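Local coordinates for protein response regulator (Pseudomonas putida, PDB 3HDV) that probably acts as a phosphorylation-dependent switch in bacterial signal transduction, this chain being its CheY-like receiver domain, at residues L60-R72 with E95-F107. Numbering follows the deposited sequence.
Sequences LRMQPESGLDLIR and EAVDVMHLGVVDF
In the doubly wound alpha/beta fold of receiver domains, helices 67-75 and 93-101 lie side by side on one face of the parallel sheet, and Arg61, in the loop leading to helix 67-75, pairs with Glu95 near the start of helix 93-101. Over the short segments the axes run 10.5 Å apart and 18° from parallel. Arg61 meets the carboxylate end-on, NH1 giving a nearly straight bond to Glu95 OE1 (2.9 Å) and NH2 another to OE2 (3.0 Å). Both oxygens offer their syn lone pairs, and the guanidinium and carboxylate planes lie only 17° apart. With CG anti to the backbone N (chi1 -177°) and the chain extended beyond it, Glu95 reaches across to the loop that follows strand 53-58. That loop begins with Asp59, the predicted phosphorylation site, whose OD1 accepts from Arg61 N. Asp90 O and Thr91 OG1 also bind Arg61 NH1 and Glu95 OE1 respectively, tying the pair to the loop after strand 83-88. A water donates to Glu95 OE2 and to Leu60 O while accepting from Leu68 N, bridging loop and helix start. With an alanine at Glu95 the Arg61 guanidinium would probably lose this carboxylate partner, and both Thr91 OG1 and the water one of theirs. Ser66 caps the helix, its OG accepting from Asp69 N.

Beneath the ion pair the packing is apolar. Leu60 CD1 sits 3.6 Å from Phe107 CZ, on the strand 106-109 side, while Leu60 CD2 and Leu68 CD1 both approach Val99 CG2. Farther along, Leu68 CD1 and Leu102 CD1 press unusually close, at 3.5 Å. Ile71 turns CG2 to Leu102 CB (3.8 Å) and CD1 to Val104 CG1 (4.1 Å), and Val86 of strand 83-88 touches Leu60, Ile71 and Val99 alike.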
# COMPACT_ATOMS: atom_id res chain seq x y z
N LEU B 60 -13.89 -7.54 -1.23
CA LEU B 60 -15.29 -7.85 -1.41
C LEU B 60 -16.13 -6.59 -1.14
O LEU B 60 -17.14 -6.37 -1.77
CB LEU B 60 -15.68 -8.96 -0.44
CG LEU B 60 -15.12 -10.36 -0.81
CD1 LEU B 60 -15.75 -11.33 0.17
CD2 LEU B 60 -15.39 -10.80 -2.29
N ARG B 61 -15.66 -5.79 -0.20
CA ARG B 61 -16.33 -4.61 0.30
C ARG B 61 -16.00 -3.37 -0.58
O ARG B 61 -15.02 -2.66 -0.35
CB ARG B 61 -15.80 -4.45 1.72
CG ARG B 61 -16.81 -4.24 2.82
CD ARG B 61 -17.86 -5.31 3.12
NE ARG B 61 -18.71 -5.75 2.01
CZ ARG B 61 -18.88 -7.03 1.72
NH1 ARG B 61 -18.25 -7.96 2.47
NH2 ARG B 61 -19.64 -7.39 0.73
N MSE B 62 -16.79 -3.14 -1.60
CA MSE B 62 -16.52 -2.04 -2.51
C MSE B 62 -17.81 -1.42 -2.97
O MSE B 62 -18.81 -2.10 -3.07
CB MSE B 62 -15.72 -2.49 -3.73
CG MSE B 62 -14.34 -3.09 -3.37
SE MSE B 62 -13.30 -3.49 -5.04
CE MSE B 62 -14.57 -4.75 -5.90
N GLN B 63 -17.75 -0.10 -3.22
CA GLN B 63 -18.87 0.67 -3.73
C GLN B 63 -18.44 1.29 -5.05
O GLN B 63 -17.34 1.82 -5.12
CB GLN B 63 -19.26 1.80 -2.76
CG GLN B 63 -19.71 1.35 -1.35
CD GLN B 63 -21.06 0.61 -1.30
OE1 GLN B 63 -21.60 0.19 -2.33
NE2 GLN B 63 -21.62 0.45 -0.08
N PRO B 64 -19.32 1.30 -6.07
CA PRO B 64 -20.72 0.85 -6.09
C PRO B 64 -21.07 -0.62 -6.32
O PRO B 64 -22.20 -1.03 -6.05
CB PRO B 64 -21.37 1.73 -7.19
CG PRO B 64 -20.26 2.06 -8.12
CD PRO B 64 -18.95 2.02 -7.30
N GLU B 65 -20.12 -1.42 -6.80
CA GLU B 65 -20.37 -2.84 -7.02
C GLU B 65 -19.36 -3.68 -6.19
O GLU B 65 -18.17 -3.39 -6.16
CB GLU B 65 -20.28 -3.14 -8.50
CG GLU B 65 -20.62 -4.56 -8.93
CD GLU B 65 -20.53 -4.72 -10.43
OE1 GLU B 65 -20.41 -3.68 -11.14
OE2 GLU B 65 -20.59 -5.88 -10.89
N SER B 66 -19.88 -4.73 -5.55
CA SER B 66 -19.10 -5.50 -4.58
C SER B 66 -18.12 -6.45 -5.29
O SER B 66 -18.26 -6.72 -6.50
CB SER B 66 -20.05 -6.30 -3.69
OG SER B 66 -20.50 -7.43 -4.42
N GLY B 67 -17.14 -6.96 -4.53
CA GLY B 67 -16.21 -7.95 -5.08
C GLY B 67 -16.90 -9.23 -5.46
O GLY B 67 -16.49 -9.90 -6.44
N LEU B 68 -17.94 -9.62 -4.74
CA LEU B 68 -18.64 -10.84 -5.12
C LEU B 68 -19.32 -10.70 -6.52
O LEU B 68 -19.22 -11.60 -7.35
CB LEU B 68 -19.66 -11.26 -4.06
CG LEU B 68 -20.69 -12.32 -4.36
CD1 LEU B 68 -20.07 -13.60 -4.81
CD2 LEU B 68 -21.62 -12.54 -3.14
N ASP B 69 -19.98 -9.58 -6.75
CA ASP B 69 -20.62 -9.35 -8.06
C ASP B 69 -19.56 -9.30 -9.16
O ASP B 69 -19.78 -9.83 -10.24
CB ASP B 69 -21.41 -8.04 -8.05
CG ASP B 69 -22.77 -8.17 -7.38
OD1 ASP B 69 -23.31 -9.28 -7.29
OD2 ASP B 69 -23.32 -7.14 -6.96
N LEU B 70 -18.41 -8.66 -8.90
CA LEU B 70 -17.34 -8.60 -9.89
C LEU B 70 -16.87 -9.99 -10.26
O LEU B 70 -16.76 -10.33 -11.45
CB LEU B 70 -16.17 -7.74 -9.40
CG LEU B 70 -14.83 -7.87 -10.15
CD1 LEU B 70 -14.94 -7.37 -11.62
CD2 LEU B 70 -13.71 -7.11 -9.44
N ILE B 71 -16.60 -10.82 -9.27
CA ILE B 71 -16.20 -12.19 -9.51
C ILE B 71 -17.23 -12.98 -10.34
O ILE B 71 -16.87 -13.69 -11.27
CB ILE B 71 -15.85 -12.94 -8.15
CG1 ILE B 71 -14.66 -12.23 -7.50
CG2 ILE B 71 -15.56 -14.41 -8.41
CD1 ILE B 71 -14.35 -12.65 -6.04
N ARG B 72 -18.50 -12.84 -10.00
CA ARG B 72 -19.56 -13.49 -10.77
C ARG B 72 -19.53 -13.08 -12.24
O ARG B 72 -19.63 -13.93 -13.11
CB ARG B 72 -20.93 -13.11 -10.21
CG ARG B 72 -21.48 -14.05 -9.18
CD ARG B 72 -22.47 -13.26 -8.35
NE ARG B 72 -22.98 -14.05 -7.24
CZ ARG B 72 -23.66 -13.53 -6.23
NH1 ARG B 72 -23.90 -12.23 -6.18
NH2 ARG B 72 -24.10 -14.33 -5.26
N GLU B 95 -21.20 -15.44 2.75
CA GLU B 95 -20.52 -14.79 1.65
C GLU B 95 -19.21 -15.56 1.29
O GLU B 95 -18.90 -15.77 0.11
CB GLU B 95 -20.23 -13.33 1.97
CG GLU B 95 -19.58 -12.59 0.78
CD GLU B 95 -19.40 -11.14 1.03
OE1 GLU B 95 -18.93 -10.75 2.12
OE2 GLU B 95 -19.71 -10.37 0.11
N ALA B 96 -18.43 -15.95 2.31
CA ALA B 96 -17.18 -16.69 2.04
C ALA B 96 -17.44 -18.00 1.29
O ALA B 96 -16.72 -18.35 0.35
CB ALA B 96 -16.40 -16.94 3.36
N VAL B 97 -18.53 -18.68 1.66
CA VAL B 97 -18.88 -19.91 0.98
C VAL B 97 -19.31 -19.62 -0.47
O VAL B 97 -18.91 -20.34 -1.37
CB VAL B 97 -19.96 -20.70 1.78
CG1 VAL B 97 -20.58 -21.79 0.90
CG2 VAL B 97 -19.35 -21.28 3.13
N ASP B 98 -20.16 -18.58 -0.68
CA ASP B 98 -20.50 -18.13 -2.05
C ASP B 98 -19.25 -17.85 -2.89
O ASP B 98 -19.13 -18.32 -4.01
CB ASP B 98 -21.35 -16.85 -2.00
CG ASP B 98 -22.78 -17.10 -1.58
OD1 ASP B 98 -23.28 -18.24 -1.75
OD2 ASP B 98 -23.42 -16.15 -1.07
N VAL B 99 -18.33 -17.06 -2.35
CA VAL B 99 -17.07 -16.77 -3.05
C VAL B 99 -16.26 -18.03 -3.35
O VAL B 99 -15.77 -18.24 -4.51
CB VAL B 99 -16.25 -15.69 -2.33
CG1 VAL B 99 -14.85 -15.48 -3.01
CG2 VAL B 99 -17.04 -14.39 -2.32
N MSE B 100 -16.16 -18.92 -2.37
CA MSE B 100 -15.42 -20.16 -2.58
C MSE B 100 -16.05 -21.06 -3.68
O MSE B 100 -15.34 -21.71 -4.44
CB MSE B 100 -15.15 -20.90 -1.25
CG MSE B 100 -14.23 -20.13 -0.25
SE MSE B 100 -12.37 -20.13 -0.97
CE MSE B 100 -12.00 -22.04 -0.56
N HIS B 101 -17.38 -21.09 -3.77
CA HIS B 101 -18.02 -21.81 -4.89
C HIS B 101 -17.69 -21.23 -6.24
O HIS B 101 -17.77 -21.94 -7.25
CB HIS B 101 -19.55 -21.83 -4.76
CG HIS B 101 -20.08 -22.78 -3.73
ND1 HIS B 101 -19.92 -24.15 -3.82
CD2 HIS B 101 -20.88 -22.56 -2.65
CE1 HIS B 101 -20.57 -24.73 -2.82
NE2 HIS B 101 -21.18 -23.79 -2.12
N LEU B 102 -17.36 -19.93 -6.27
CA LEU B 102 -16.87 -19.28 -7.49
C LEU B 102 -15.40 -19.61 -7.85
O LEU B 102 -14.89 -19.16 -8.87
CB LEU B 102 -17.15 -17.77 -7.49
CG LEU B 102 -18.64 -17.39 -7.41
CD1 LEU B 102 -18.88 -15.94 -7.08
CD2 LEU B 102 -19.39 -17.80 -8.68
N GLY B 103 -14.71 -20.40 -7.04
CA GLY B 103 -13.43 -20.95 -7.49
C GLY B 103 -12.21 -20.07 -7.25
O GLY B 103 -11.17 -20.24 -7.93
N VAL B 104 -12.25 -19.16 -6.28
CA VAL B 104 -11.10 -18.29 -6.07
C VAL B 104 -9.86 -19.11 -5.68
O VAL B 104 -9.98 -20.19 -5.17
CB VAL B 104 -11.42 -17.12 -5.09
CG1 VAL B 104 -12.58 -16.31 -5.62
CG2 VAL B 104 -11.71 -17.64 -3.64
N VAL B 105 -8.66 -18.60 -5.93
CA VAL B 105 -7.40 -19.25 -5.47
C VAL B 105 -7.36 -19.33 -3.93
O VAL B 105 -7.01 -20.37 -3.36
CB VAL B 105 -6.20 -18.44 -5.97
CG1 VAL B 105 -4.82 -18.89 -5.32
CG2 VAL B 105 -6.15 -18.52 -7.52
N ASP B 106 -7.65 -18.21 -3.25
CA ASP B 106 -7.79 -18.26 -1.80
C ASP B 106 -8.59 -17.06 -1.36
O ASP B 106 -8.85 -16.17 -2.18
CB ASP B 106 -6.41 -18.23 -1.11
CG ASP B 106 -6.40 -18.97 0.24
OD1 ASP B 106 -7.46 -19.20 0.91
OD2 ASP B 106 -5.29 -19.36 0.62
N PHE B 107 -8.94 -17.03 -0.05
CA PHE B 107 -9.81 -16.01 0.51
C PHE B 107 -9.09 -15.64 1.80
O PHE B 107 -9.09 -16.42 2.74
CB PHE B 107 -11.19 -16.64 0.77
CG PHE B 107 -12.27 -15.68 1.24
CD1 PHE B 107 -13.42 -15.50 0.47
CD2 PHE B 107 -12.20 -15.04 2.48
CE1 PHE B 107 -14.47 -14.64 0.89
CE2 PHE B 107 -13.24 -14.16 2.92
CZ PHE B 107 -14.37 -13.97 2.12
O HOH W 1 -18.76 -8.85 -2.06